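Local coordinates for protein putative phosphohistidine phosphatase, SixA (Nakamurella multipartita, PDB 4HBZ) that probably removes phosphate from phosphohistidine, as a putative SixA-type member of branch 1 of the histidine phosphatase superfamily, at residues Arg39-Asp44 / Thr74-Ala79; Gly53-Gly58 / Gly157-Leu162; Arg90-Gly95 / Leu102-Ala107; Ser113-Val118 / Gly166-Leu171. One frame throughout, in Å; residues are numbered along the deposited sequence.

Interaction 1: residues Arg39-Asp44 / Thr74-Ala79; sequences RPLTPD and TRQTLA
L41 and Q76 carry most of this contact, which joins the loop leading into helix 43-59 to helix 72-81 in the alpha/beta fold of a histidine phosphatase. The side chains lie antiparallel alongside one another, each reaching toward the backbone from which the other springs. Q76 has CG anti to its own carbonyl carbon (chi1 -73°) and runs extended from there, which carries its amide to the loop backbone. There OE1 accepts the N-H of L41 at 2.8 Å from N to OE1; the bond is straight, with an N-H...O angle of 167°, and the donor lies nearly on the line of the amide C=O. P40 borders the same oxygen, its CA 3.4 Å from Q76 OE1.

In return the isobutyl end of L41 lies against the helix. Its CD1 sits 3.8 Å from CB of Q76 and 3.7 Å from the backbone N of T77. With an alanine in place of Q76, the L41 N-H would probably be left without this acceptor and a gap would open beside P40 and the L41 side chain.

The loop is also tied to the chain further back by backbone hydrogen bonds of P40 with G31 and T42 with A29, while T42 caps helix 43-59 through OG1 to the N of G45. T77, at right angles to L41, has its hydroxyl bonded to the carbonyl of R73 and to the N of A28, and OG1 meets the leucine through CD2 at 3.7 Å.

Interaction 2: residues Gly53-Gly58 / Gly157-Leu162; sequences GQWLRG and GTFAVL
F159 is the hub of this apolar contact between helix 43-59 and strand 159-164, with W55 at the edge of the phenylalanine ring and L56 over one face of it. The two short segments run nearly the same way, 15° apart, with axes 11.5 Å from each other, a separation spanned by side chains alone.

The aromatic part is an oblique pair: the planes of the F159 ring and the six-membered ring of W55 are inclined at 51°, and their centroids are 5.5 Å apart. The nearest atoms are CE3 of W55 and CZ of F159, at 3.5 Å. W55 swings its indole toward the sheet with CG anti to the backbone N (chi1 -169°), which brings the benzo side of the indole, rather than the pyrrole side, to the phenylalanine.

The second kind is CH-pi. CD2 of L56 stands over the F159 face, 4.0 Å from the centroid, and comes within 3.5 Å of CE1, toward the rim. V161 adds a looser apolar touch, its CG2 methyl 4.5 Å from CZ3 of the W55 indole.

No hydrogen bond crosses between the segments; the contact is apolar packing alone. F159 packs on V23 and M25 of strand 20-26 and on Q182 of strand 177-182, while W55 reaches L180 and stacks on H59; this helix-on-sheet packing of the histidine phosphatase alpha/beta fold seats helix 43-59 against one face of the central mixed sheet.

Interaction 3: residues Arg90-Gly95 / Leu102-Ala107; sequences RDELYG and LAEVAA. With ACY (acetic acid), chain B.
R90 and E104 form the first shell, a salt bridge in which NE of R90 donates to OE1 of E104 at 2.9 Å. The bond is bent, 138° at the hydrogen, and OE1 is met from above the carboxylate plane; with guanidinium and carboxylate planes 88° apart, this is a one-point grip and not a paired one. Water 1 braces it, accepting from NH2 of R90 and donating to the same OE1.

The far edge of the guanidinium holds an acetate, probably from the crystallisation liquor, through two nearly straight hydrogen bonds, R90 NH1 to O and R90 NH2 to OXT of the acetate, the latter 2.8 Å. A methionine in place of R90 would probably leave the E104 carboxylate without its positive mate beside the like charge of E92.

Further out, OE2 of E104 lies 4.1 Å from OE2 of E92, and water 2 donates to OE2 of E104 and, weakly, to OE2 of E92, which would probably ease their repulsion. CD1 of L93 packs at 3.8 Å on CG of E104, the aliphatic part of the bent chain. L93 itself is buried against V67 and V117.

The arrangement is a surface salt bridge within a beta-alpha connection, fastening the 3-10 turn after strand 86-90 to helix 98-106.

Interaction 4: residues Ser113-Val118 / Gly166-Leu171; sequences STVLVV and GAWADL
This is a buried CH-pi contact on the central sheet, where V115 of strand 114-119 meets W168 in the 3-10 turn that follows strand 159-164. CG2 of V115 sits over one face of the indole, 3.8 Å from the centroid of its six-membered ring and 29° off the ring normal. The methyl is offset toward the rim, where CZ2 of W168 is its nearest atom at 3.4 Å and CE2 follows at 3.6 Å.

Rotation about the first bond explains which methyl does this. CG1 of V115 is anti to the backbone N (chi1 175°), and CG2, beside that N, is the branch laid on the ring. Turn and strand send their side chains against each other. The carbonyl O of S113 lies near the plane of the indole at its edge, 3.9 Å from CZ2.

The polar end of W168 is fixed separately: NE1 donates to the carbonyl of A112, just ahead of the strand, which, together with the packing, probably fixes how the ring is turned. W168 also packs on R20 and L22 of strand 20-26, on V105 of helix 98-106 and on V108, so the indole is part of the apolar core between the sheet and that helix in this alpha/beta fold, close to the start of helix 171-174.

How the interactions relate
From the N terminus, interaction 1 is the first to open and to close, bringing 39-44, which enters helix 43-59, against helix 72-81. Interaction 2 starts farther along helix 43-59, before interaction 1 has closed, so the two cross; its long loop ends only at strand 159-164. Within that loop falls interaction 3, a short closure between 90-95 and helix 98-106. Interaction 4 opens next at strand 114-119 and closes at 166-171, past the end of interaction 2, which it therefore crosses. V105 joins interactions 3 and 4 by packing on V117, W168 and L171, and V118 meets T74 and T77 of interaction 1. Interactions 2 and 4 reach the same sheet; 1 and 3 tie a loop and a turn to helices.

Interaction 1: residues Arg39-Asp44 / Thr74-Ala79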
loop_
_atom_site.group_PDB
_atom_site.type_symbol
_atom_site.label_atom_id
_atom_site.label_comp_id
_atom_site.label_asym_id
_atom_site.label_seq_id
_atom_site.Cartn_x
_atom_site.Cartn_y
_atom_site.Cartn_z
ATOM N N ARG A 39 17.081 -8.872 -5.736
ATOM C CA ARG A 39 17.384 -9.040 -4.310
ATOM C C ARG A 39 16.219 -9.736 -3.571
ATOM O O ARG A 39 15.072 -9.311 -3.651
ATOM C CB ARG A 39 17.603 -7.667 -3.652
ATOM C CG ARG A 39 18.921 -7.034 -4.092
ATOM C CD ARG A 39 19.002 -5.545 -3.763
ATOM N NE ARG A 39 18.852 -5.383 -2.330
ATOM C CZ ARG A 39 18.177 -4.442 -1.720
ATOM N NH1 ARG A 39 17.559 -3.476 -2.396
ATOM N NH2 ARG A 39 18.072 -4.496 -0.385
ATOM N N PRO A 40 16.523 -10.823 -2.838
ATOM C CA PRO A 40 15.483 -11.575 -2.174
ATOM C C PRO A 40 15.192 -11.030 -0.786
ATOM O O PRO A 40 15.999 -10.295 -0.206
ATOM C CB PRO A 40 16.118 -12.952 -2.068
ATOM C CG PRO A 40 17.532 -12.655 -1.769
ATOM C CD PRO A 40 17.848 -11.449 -2.688
ATOM N N LEU A 41 14.060 -11.434 -0.216
ATOM C CA LEU A 41 13.852 -11.148 1.194
ATOM C C LEU A 41 14.893 -11.875 2.048
ATOM O O LEU A 41 15.349 -13.009 1.726
ATOM C CB LEU A 41 12.493 -11.614 1.659
ATOM C CG LEU A 41 11.289 -10.864 1.025
ATOM C CD1 LEU A 41 9.978 -11.452 1.586
ATOM C CD2 LEU A 41 11.403 -9.380 1.163
ATOM N N THR A 42 15.226 -11.255 3.160
ATOM C CA THR A 42 16.027 -11.957 4.175
ATOM C C THR A 42 15.103 -12.873 4.975
ATOM O O THR A 42 13.868 -12.774 4.879
ATOM C CB THR A 42 16.665 -10.957 5.147
ATOM O OG1 THR A 42 15.627 -10.298 5.855
ATOM C CG2 THR A 42 17.534 -9.949 4.428
ATOM N N PRO A 43 15.675 -13.781 5.806
ATOM C CA PRO A 43 14.777 -14.554 6.649
ATOM C C PRO A 43 13.916 -13.709 7.574
ATOM O O PRO A 43 12.740 -14.052 7.797
ATOM C CB PRO A 43 15.724 -15.487 7.398
ATOM C CG PRO A 43 16.917 -15.636 6.440
ATOM C CD PRO A 43 17.044 -14.316 5.756
ATOM N N ASP A 44 14.450 -12.632 8.099
ATOM C CA ASP A 44 13.616 -11.737 8.925
ATOM C C ASP A 44 12.550 -11.058 8.065
ATOM O O ASP A 44 11.408 -10.885 8.520
ATOM C CB ASP A 44 14.458 -10.673 9.615
ATOM C CG ASP A 44 15.296 -11.215 10.791
ATOM O OD1 ASP A 44 14.984 -12.253 11.383
ATOM O OD2 ASP A 44 16.277 -10.534 11.112
ATOM N N THR A 74 9.361 -7.463 -3.646
ATOM C CA THR A 74 7.945 -7.146 -3.584
ATOM C C THR A 74 7.086 -8.389 -3.938
ATOM O O THR A 74 6.128 -8.710 -3.265
ATOM C CB THR A 74 7.626 -5.932 -4.494
ATOM O OG1 THR A 74 8.360 -6.076 -5.711
ATOM C CG2 THR A 74 8.084 -4.632 -3.829
ATOM N N ARG A 75 7.472 -9.133 -4.971
ATOM C CA ARG A 75 6.815 -10.411 -5.309
ATOM C C ARG A 75 6.844 -11.376 -4.123
ATOM O O ARG A 75 5.814 -11.986 -3.812
ATOM C CB ARG A 75 7.479 -11.066 -6.519
ATOM C CG ARG A 75 7.278 -10.338 -7.816
ATOM C CD ARG A 75 8.078 -11.017 -8.940
ATOM N NE ARG A 75 7.922 -10.379 -10.238
ATOM C CZ ARG A 75 6.942 -10.638 -11.118
ATOM N NH1 ARG A 75 6.024 -11.596 -10.898
ATOM N NH2 ARG A 75 6.940 -9.973 -12.269
ATOM N N GLN A 76 7.997 -11.482 -3.495
ATOM C CA GLN A 76 8.175 -12.401 -2.383
ATOM C C GLN A 76 7.412 -11.944 -1.158
ATOM O O GLN A 76 6.871 -12.757 -0.396
ATOM C CB GLN A 76 9.666 -12.560 -2.052
ATOM C CG GLN A 76 10.379 -13.388 -3.118
ATOM C CD GLN A 76 11.879 -13.402 -2.949
ATOM O OE1 GLN A 76 12.399 -12.907 -1.969
ATOM N NE2 GLN A 76 12.609 -13.934 -3.941
ATOM N N THR A 77 7.346 -10.648 -0.921
ATOM C CA THR A 77 6.526 -10.133 0.163
ATOM C C THR A 77 5.080 -10.531 -0.055
ATOM O O THR A 77 4.435 -11.064 0.829
ATOM C CB THR A 77 6.644 -8.595 0.235
ATOM O OG1 THR A 77 7.972 -8.228 0.608
ATOM C CG2 THR A 77 5.674 -8.055 1.209
ATOM N N LEU A 78 4.594 -10.339 -1.269
ATOM C CA LEU A 78 3.217 -10.750 -1.571
ATOM C C LEU A 78 3.016 -12.260 -1.329
ATOM O O LEU A 78 2.016 -12.669 -0.718
ATOM C CB LEU A 78 2.841 -10.350 -2.996
ATOM C CG LEU A 78 1.475 -10.787 -3.442
ATOM C CD1 LEU A 78 0.359 -10.234 -2.613
ATOM C CD2 LEU A 78 1.326 -10.401 -4.914
ATOM N N ALA A 79 3.913 -13.070 -1.839
ATOM C CA ALA A 79 3.802 -14.511 -1.696
ATOM C C ALA A 79 3.708 -14.850 -0.226
ATOM O O ALA A 79 2.885 -15.708 0.195
ATOM C CB ALA A 79 5.005 -15.192 -2.374
#

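Interaction 2: residues Gly53-Gly58 / Gly157-Leu162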
loop_
_atom_site.group_PDB
_atom_site.type_symbol
_atom_site.label_atom_id
_atom_site.label_comp_id
_atom_site.label_asym_id
_atom_site.label_seq_id
_atom_site.Cartn_x
_atom_site.Cartn_y
_atom_site.Cartn_z
ATOM N N GLY A 53 0.770 -10.510 6.407
ATOM C CA GLY A 53 -0.331 -11.258 5.766
ATOM C C GLY A 53 -1.370 -11.817 6.709
ATOM O O GLY A 53 -2.581 -11.808 6.472
ATOM N N GLN A 54 -0.879 -12.399 7.802
ATOM C CA GLN A 54 -1.755 -12.952 8.815
ATOM C C GLN A 54 -2.657 -11.894 9.418
ATOM O O GLN A 54 -3.838 -12.114 9.665
ATOM C CB GLN A 54 -0.912 -13.686 9.872
ATOM C CG GLN A 54 -0.366 -15.003 9.291
ATOM C CD GLN A 54 0.689 -15.662 10.150
ATOM O OE1 GLN A 54 1.057 -15.117 11.195
ATOM N NE2 GLN A 54 1.196 -16.792 9.732
ATOM N N TRP A 55 -2.100 -10.710 9.669
ATOM C CA TRP A 55 -2.861 -9.583 10.196
ATOM C C TRP A 55 -3.897 -9.143 9.201
ATOM O O TRP A 55 -5.066 -9.039 9.540
ATOM C CB TRP A 55 -1.944 -8.417 10.585
ATOM C CG TRP A 55 -2.717 -7.371 11.383
ATOM C CD1 TRP A 55 -2.722 -7.262 12.700
ATOM C CD2 TRP A 55 -3.529 -6.326 10.868
ATOM N NE1 TRP A 55 -3.533 -6.243 13.077
ATOM C CE2 TRP A 55 -4.023 -5.627 11.970
ATOM C CE3 TRP A 55 -3.892 -5.915 9.603
ATOM C CZ2 TRP A 55 -4.908 -4.533 11.817
ATOM C CZ3 TRP A 55 -4.755 -4.832 9.461
ATOM C CH2 TRP A 55 -5.241 -4.181 10.573
ATOM N N LEU A 56 -3.493 -8.931 7.960
ATOM C CA LEU A 56 -4.419 -8.483 6.891
ATOM C C LEU A 56 -5.566 -9.465 6.716
ATOM O O LEU A 56 -6.719 -9.039 6.657
ATOM C CB LEU A 56 -3.674 -8.317 5.567
ATOM C CG LEU A 56 -2.729 -7.106 5.522
ATOM C CD1 LEU A 56 -1.773 -7.223 4.342
ATOM C CD2 LEU A 56 -3.491 -5.795 5.519
ATOM N N ARG A 57 -5.260 -10.762 6.655
ATOM C CA ARG A 57 -6.312 -11.753 6.447
ATOM C C ARG A 57 -7.220 -11.943 7.667
ATOM O O ARG A 57 -8.329 -12.443 7.548
ATOM C CB ARG A 57 -5.722 -13.082 5.988
ATOM C CG ARG A 57 -5.130 -12.985 4.592
ATOM C CD ARG A 57 -4.568 -14.286 4.085
ATOM N NE ARG A 57 -3.262 -14.629 4.653
ATOM C CZ ARG A 57 -3.020 -15.466 5.643
ATOM N NH1 ARG A 57 -1.755 -15.679 6.006
ATOM N NH2 ARG A 57 -3.991 -16.134 6.234
ATOM N N GLY A 58 -6.750 -11.563 8.848
ATOM C CA GLY A 58 -7.555 -11.651 10.036
ATOM C C GLY A 58 -8.367 -10.432 10.368
ATOM O O GLY A 58 -9.323 -10.528 11.150
ATOM N N GLY A 157 8.331 -3.590 5.337
ATOM C CA GLY A 157 7.283 -4.465 5.847
ATOM C C GLY A 157 6.077 -3.750 6.410
ATOM O O GLY A 157 5.039 -4.368 6.676
ATOM N N THR A 158 6.197 -2.426 6.602
ATOM C CA THR A 158 5.069 -1.627 7.110
ATOM C C THR A 158 3.958 -1.514 6.120
ATOM O O THR A 158 4.185 -1.497 4.924
ATOM C CB THR A 158 5.564 -0.205 7.470
ATOM O OG1 THR A 158 6.611 -0.301 8.428
ATOM C CG2 THR A 158 4.495 0.696 8.058
ATOM N N PHE A 159 2.731 -1.477 6.598
ATOM C CA PHE A 159 1.634 -1.081 5.721
ATOM C C PHE A 159 0.704 -0.121 6.411
ATOM O O PHE A 159 0.572 -0.080 7.612
ATOM C CB PHE A 159 0.862 -2.298 5.180
ATOM C CG PHE A 159 0.189 -3.152 6.229
ATOM C CD1 PHE A 159 -1.083 -2.865 6.702
ATOM C CD2 PHE A 159 0.884 -4.257 6.746
ATOM C CE1 PHE A 159 -1.680 -3.676 7.652
ATOM C CE2 PHE A 159 0.294 -5.042 7.703
ATOM C CZ PHE A 159 -0.981 -4.772 8.125
ATOM N N ALA A 160 0.088 0.714 5.584
ATOM C CA ALA A 160 -0.965 1.672 5.983
ATOM C C ALA A 160 -2.289 1.267 5.389
ATOM O O ALA A 160 -2.341 0.769 4.236
ATOM C CB ALA A 160 -0.616 3.073 5.492
ATOM N N VAL A 161 -3.331 1.397 6.174
ATOM C CA VAL A 161 -4.678 1.088 5.758
ATOM C C VAL A 161 -5.450 2.400 5.699
ATOM O O VAL A 161 -5.491 3.154 6.679
ATOM C CB VAL A 161 -5.392 0.145 6.738
ATOM C CG1 VAL A 161 -6.817 -0.188 6.245
ATOM C CG2 VAL A 161 -4.577 -1.120 6.991
ATOM N N LEU A 162 -6.002 2.690 4.516
ATOM C CA LEU A 162 -6.742 3.899 4.276
ATOM C C LEU A 162 -8.127 3.588 3.734
ATOM O O LEU A 162 -8.351 2.515 3.218
ATOM C CB LEU A 162 -6.003 4.812 3.293
ATOM C CG LEU A 162 -4.558 5.148 3.650
ATOM C CD1 LEU A 162 -3.587 4.238 2.924
ATOM C CD2 LEU A 162 -4.237 6.610 3.358
#

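Interaction 3: residues Arg90-Gly95 / Leu102-Ala107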
loop_
_atom_site.group_PDB
_atom_site.type_symbol
_atom_site.label_atom_id
_atom_site.label_comp_id
_atom_site.label_asym_id
_atom_site.label_seq_id
_atom_site.Cartn_x
_atom_site.Cartn_y
_atom_site.Cartn_z
ATOM N N ARG A 90 3.635 -4.726 -12.032
ATOM C CA ARG A 90 3.921 -3.497 -12.777
ATOM C C ARG A 90 5.344 -3.038 -12.577
ATOM O O ARG A 90 5.750 -2.749 -11.451
ATOM C CB ARG A 90 2.956 -2.404 -12.377
ATOM C CG ARG A 90 1.499 -2.637 -12.706
ATOM C CD ARG A 90 1.277 -2.511 -14.194
ATOM N NE ARG A 90 -0.150 -2.656 -14.553
ATOM C CZ ARG A 90 -0.756 -3.791 -14.839
ATOM N NH1 ARG A 90 -0.150 -4.992 -14.747
ATOM N NH2 ARG A 90 -2.069 -3.752 -15.162
ATOM N N ASP A 91 6.083 -2.900 -13.686
ATOM C CA ASP A 91 7.367 -2.219 -13.646
ATOM C C ASP A 91 7.226 -0.779 -13.205
ATOM O O ASP A 91 8.154 -0.217 -12.592
ATOM C CB ASP A 91 8.035 -2.311 -15.010
ATOM C CG ASP A 91 8.584 -3.698 -15.320
ATOM O OD1 ASP A 91 9.132 -4.447 -14.440
ATOM O OD2 ASP A 91 8.570 -4.034 -16.545
ATOM N N GLU A 92 6.071 -0.166 -13.450
ATOM C CA GLU A 92 5.820 1.201 -12.998
ATOM C C GLU A 92 5.961 1.337 -11.493
ATOM O O GLU A 92 6.327 2.409 -11.019
ATOM C CB GLU A 92 4.438 1.694 -13.423
ATOM C CG GLU A 92 4.207 1.824 -14.953
ATOM C CD GLU A 92 3.915 0.533 -15.700
ATOM O OE1 GLU A 92 4.010 -0.603 -15.196
ATOM O OE2 GLU A 92 3.611 0.673 -16.906
ATOM N N LEU A 93 5.742 0.261 -10.721
ATOM C CA LEU A 93 5.856 0.326 -9.267
ATOM C C LEU A 93 7.288 0.127 -8.803
ATOM O O LEU A 93 7.558 0.307 -7.627
ATOM C CB LEU A 93 4.932 -0.657 -8.580
ATOM C CG LEU A 93 3.548 -0.179 -8.156
ATOM C CD1 LEU A 93 2.753 0.388 -9.316
ATOM C CD2 LEU A 93 2.772 -1.246 -7.414
ATOM N N TYR A 94 8.198 -0.238 -9.699
ATOM C CA TYR A 94 9.626 -0.372 -9.377
ATOM C C TYR A 94 10.295 0.976 -9.688
ATOM O O TYR A 94 10.862 1.195 -10.734
ATOM C CB TYR A 94 10.241 -1.522 -10.148
ATOM C CG TYR A 94 11.720 -1.709 -9.889
ATOM C CD1 TYR A 94 12.192 -2.109 -8.650
ATOM C CD2 TYR A 94 12.654 -1.533 -10.914
ATOM C CE1 TYR A 94 13.504 -2.323 -8.411
ATOM C CE2 TYR A 94 14.004 -1.745 -10.681
ATOM C CZ TYR A 94 14.416 -2.123 -9.393
ATOM O OH TYR A 94 15.779 -2.354 -9.218
ATOM N N GLY A 95 10.183 1.881 -8.734
ATOM C CA GLY A 95 10.735 3.216 -8.863
ATOM C C GLY A 95 9.801 4.293 -9.300
ATOM O O GLY A 95 10.196 5.454 -9.364
ATOM N N LEU A 102 -0.670 5.949 -8.129
ATOM C CA LEU A 102 -2.076 6.271 -8.159
ATOM C C LEU A 102 -2.711 5.970 -9.507
ATOM O O LEU A 102 -3.861 5.525 -9.552
ATOM C CB LEU A 102 -2.346 7.694 -7.719
ATOM C CG LEU A 102 -2.003 8.004 -6.248
ATOM C CD1 LEU A 102 -2.281 9.459 -5.964
ATOM C CD2 LEU A 102 -2.791 7.142 -5.272
ATOM N N ALA A 103 -2.006 6.189 -10.626
ATOM C CA ALA A 103 -2.529 5.808 -11.919
ATOM C C ALA A 103 -2.799 4.332 -12.006
ATOM O O ALA A 103 -3.774 3.916 -12.653
ATOM C CB ALA A 103 -1.578 6.245 -13.016
ATOM N N GLU A 104 -1.941 3.509 -11.416
ATOM C CA GLU A 104 -2.167 2.068 -11.452
ATOM C C GLU A 104 -3.342 1.674 -10.538
ATOM O O GLU A 104 -4.142 0.830 -10.934
ATOM C CB GLU A 104 -0.937 1.297 -11.016
ATOM C CG GLU A 104 0.211 1.407 -11.990
ATOM C CD GLU A 104 -0.098 0.861 -13.367
ATOM O OE1 GLU A 104 -0.901 -0.080 -13.516
ATOM O OE2 GLU A 104 0.516 1.389 -14.316
ATOM N N VAL A 105 -3.460 2.275 -9.342
ATOM C CA VAL A 105 -4.639 2.010 -8.484
ATOM C C VAL A 105 -5.913 2.434 -9.213
ATOM O O VAL A 105 -6.933 1.739 -9.187
ATOM C CB VAL A 105 -4.494 2.667 -7.124
ATOM C CG1 VAL A 105 -5.784 2.485 -6.353
ATOM C CG2 VAL A 105 -3.319 2.043 -6.380
ATOM N N ALA A 106 -5.840 3.543 -9.920
ATOM C CA ALA A 106 -7.023 4.021 -10.645
ATOM C C ALA A 106 -7.531 3.113 -11.717
ATOM O O ALA A 106 -8.706 3.158 -12.108
ATOM C CB ALA A 106 -6.710 5.359 -11.284
ATOM N N ALA A 107 -6.679 2.239 -12.237
ATOM C CA ALA A 107 -6.991 1.331 -13.303
ATOM C C ALA A 107 -7.561 -0.052 -12.861
ATOM O O ALA A 107 -7.934 -0.852 -13.733
ATOM C CB ALA A 107 -5.750 1.142 -14.210
HETATM C C ACY B . -2.850 -7.264 -15.539
HETATM O O ACY B . -1.608 -7.382 -15.322
HETATM O OXT ACY B . -3.402 -6.166 -15.820
HETATM C CH3 ACY B . -3.716 -8.491 -15.471
HETATM O O HOH W 1 -2.892 -0.825 -15.504
HETATM O O HOH W 2 0.766 0.060 -16.778
#

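Interaction 4: residues Ser113-Val118 / Gly166-Leu171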
loop_
_atom_site.group_PDB
_atom_site.type_symbol
_atom_site.label_atom_id
_atom_site.label_comp_id
_atom_site.label_asym_id
_atom_site.label_seq_id
_atom_site.Cartn_x
_atom_site.Cartn_y
_atom_site.Cartn_z
ATOM N N SER A 113 -13.399 -3.798 -3.773
ATOM C CA SER A 113 -13.630 -3.116 -2.507
ATOM C C SER A 113 -12.342 -2.886 -1.730
ATOM O O SER A 113 -12.214 -1.888 -1.000
ATOM C CB SER A 113 -14.616 -3.877 -1.643
ATOM O OG SER A 113 -15.833 -4.065 -2.335
ATOM N N THR A 114 -11.390 -3.798 -1.890
ATOM C CA THR A 114 -10.118 -3.775 -1.125
ATOM C C THR A 114 -8.954 -3.997 -2.091
ATOM O O THR A 114 -8.931 -4.981 -2.821
ATOM C CB THR A 114 -10.129 -4.863 -0.038
ATOM O OG1 THR A 114 -11.352 -4.748 0.708
ATOM C CG2 THR A 114 -8.968 -4.772 0.903
ATOM N N VAL A 115 -8.066 -3.033 -2.123
ATOM C CA VAL A 115 -6.856 -3.050 -2.969
ATOM C C VAL A 115 -5.598 -2.996 -2.140
ATOM O O VAL A 115 -5.497 -2.187 -1.249
ATOM C CB VAL A 115 -6.875 -1.898 -3.986
ATOM C CG1 VAL A 115 -5.597 -1.836 -4.763
ATOM C CG2 VAL A 115 -8.075 -1.995 -4.911
ATOM N N LEU A 116 -4.648 -3.883 -2.438
ATOM C CA LEU A 116 -3.338 -3.891 -1.821
ATOM C C LEU A 116 -2.303 -3.444 -2.854
ATOM O O LEU A 116 -2.274 -3.991 -3.957
ATOM C CB LEU A 116 -3.039 -5.323 -1.370
ATOM C CG LEU A 116 -1.603 -5.579 -0.859
ATOM C CD1 LEU A 116 -1.246 -4.729 0.368
ATOM C CD2 LEU A 116 -1.381 -7.068 -0.540
ATOM N N VAL A 117 -1.426 -2.560 -2.443
ATOM C CA VAL A 117 -0.286 -2.114 -3.236
ATOM C C VAL A 117 0.982 -2.559 -2.541
ATOM O O VAL A 117 1.143 -2.253 -1.375
ATOM C CB VAL A 117 -0.266 -0.592 -3.416
ATOM C CG1 VAL A 117 0.934 -0.103 -4.233
ATOM C CG2 VAL A 117 -1.585 -0.092 -4.040
ATOM N N VAL A 118 1.884 -3.279 -3.221
ATOM C CA VAL A 118 3.150 -3.696 -2.644
ATOM C C VAL A 118 4.261 -3.036 -3.451
ATOM O O VAL A 118 4.467 -3.314 -4.631
ATOM C CB VAL A 118 3.284 -5.235 -2.646
ATOM C CG1 VAL A 118 4.551 -5.635 -1.893
ATOM C CG2 VAL A 118 2.048 -5.917 -1.990
ATOM N N GLY A 166 -14.378 7.781 -2.508
ATOM C CA GLY A 166 -14.267 7.980 -3.950
ATOM C C GLY A 166 -14.091 6.681 -4.691
ATOM O O GLY A 166 -13.627 5.658 -4.139
ATOM N N ALA A 167 -14.507 6.667 -5.944
ATOM C CA ALA A 167 -14.153 5.580 -6.863
ATOM C C ALA A 167 -12.656 5.456 -6.979
ATOM O O ALA A 167 -11.901 6.461 -6.834
ATOM C CB ALA A 167 -14.723 5.917 -8.228
ATOM N N TRP A 168 -12.138 4.265 -7.278
ATOM C CA TRP A 168 -10.702 4.134 -7.478
ATOM C C TRP A 168 -10.133 5.118 -8.501
ATOM O O TRP A 168 -9.029 5.643 -8.294
ATOM C CB TRP A 168 -10.282 2.696 -7.834
ATOM C CG TRP A 168 -10.540 1.709 -6.743
ATOM C CD1 TRP A 168 -11.394 0.682 -6.774
ATOM C CD2 TRP A 168 -9.951 1.730 -5.415
ATOM N NE1 TRP A 168 -11.351 0.003 -5.569
ATOM C CE2 TRP A 168 -10.495 0.632 -4.707
ATOM C CE3 TRP A 168 -9.046 2.554 -4.776
ATOM C CZ2 TRP A 168 -10.077 0.326 -3.404
ATOM C CZ3 TRP A 168 -8.665 2.267 -3.459
ATOM C CH2 TRP A 168 -9.193 1.171 -2.807
ATOM N N ALA A 169 -10.842 5.349 -9.602
ATOM C CA ALA A 169 -10.338 6.220 -10.617
ATOM C C ALA A 169 -10.104 7.661 -10.095
ATOM O O ALA A 169 -9.268 8.422 -10.619
ATOM C CB ALA A 169 -11.257 6.207 -11.811
ATOM N N ASP A 170 -10.860 8.010 -9.042
ATOM C CA ASP A 170 -10.880 9.368 -8.535
ATOM C C ASP A 170 -9.981 9.545 -7.317
ATOM O O ASP A 170 -10.019 10.572 -6.706
ATOM C CB ASP A 170 -12.330 9.717 -8.130
ATOM C CG ASP A 170 -13.282 9.838 -9.347
ATOM O OD1 ASP A 170 -12.753 9.991 -10.453
ATOM O OD2 ASP A 170 -14.487 9.897 -9.142
ATOM N N LEU A 171 -9.197 8.529 -6.969
ATOM C CA LEU A 171 -8.448 8.553 -5.728
ATOM C C LEU A 171 -7.563 9.753 -5.558
ATOM O O LEU A 171 -7.478 10.332 -4.461
ATOM C CB LEU A 171 -7.702 7.204 -5.580
ATOM C CG LEU A 171 -6.911 6.946 -4.357
ATOM C CD1 LEU A 171 -7.736 6.908 -3.098
ATOM C CD2 LEU A 171 -6.146 5.639 -4.559
#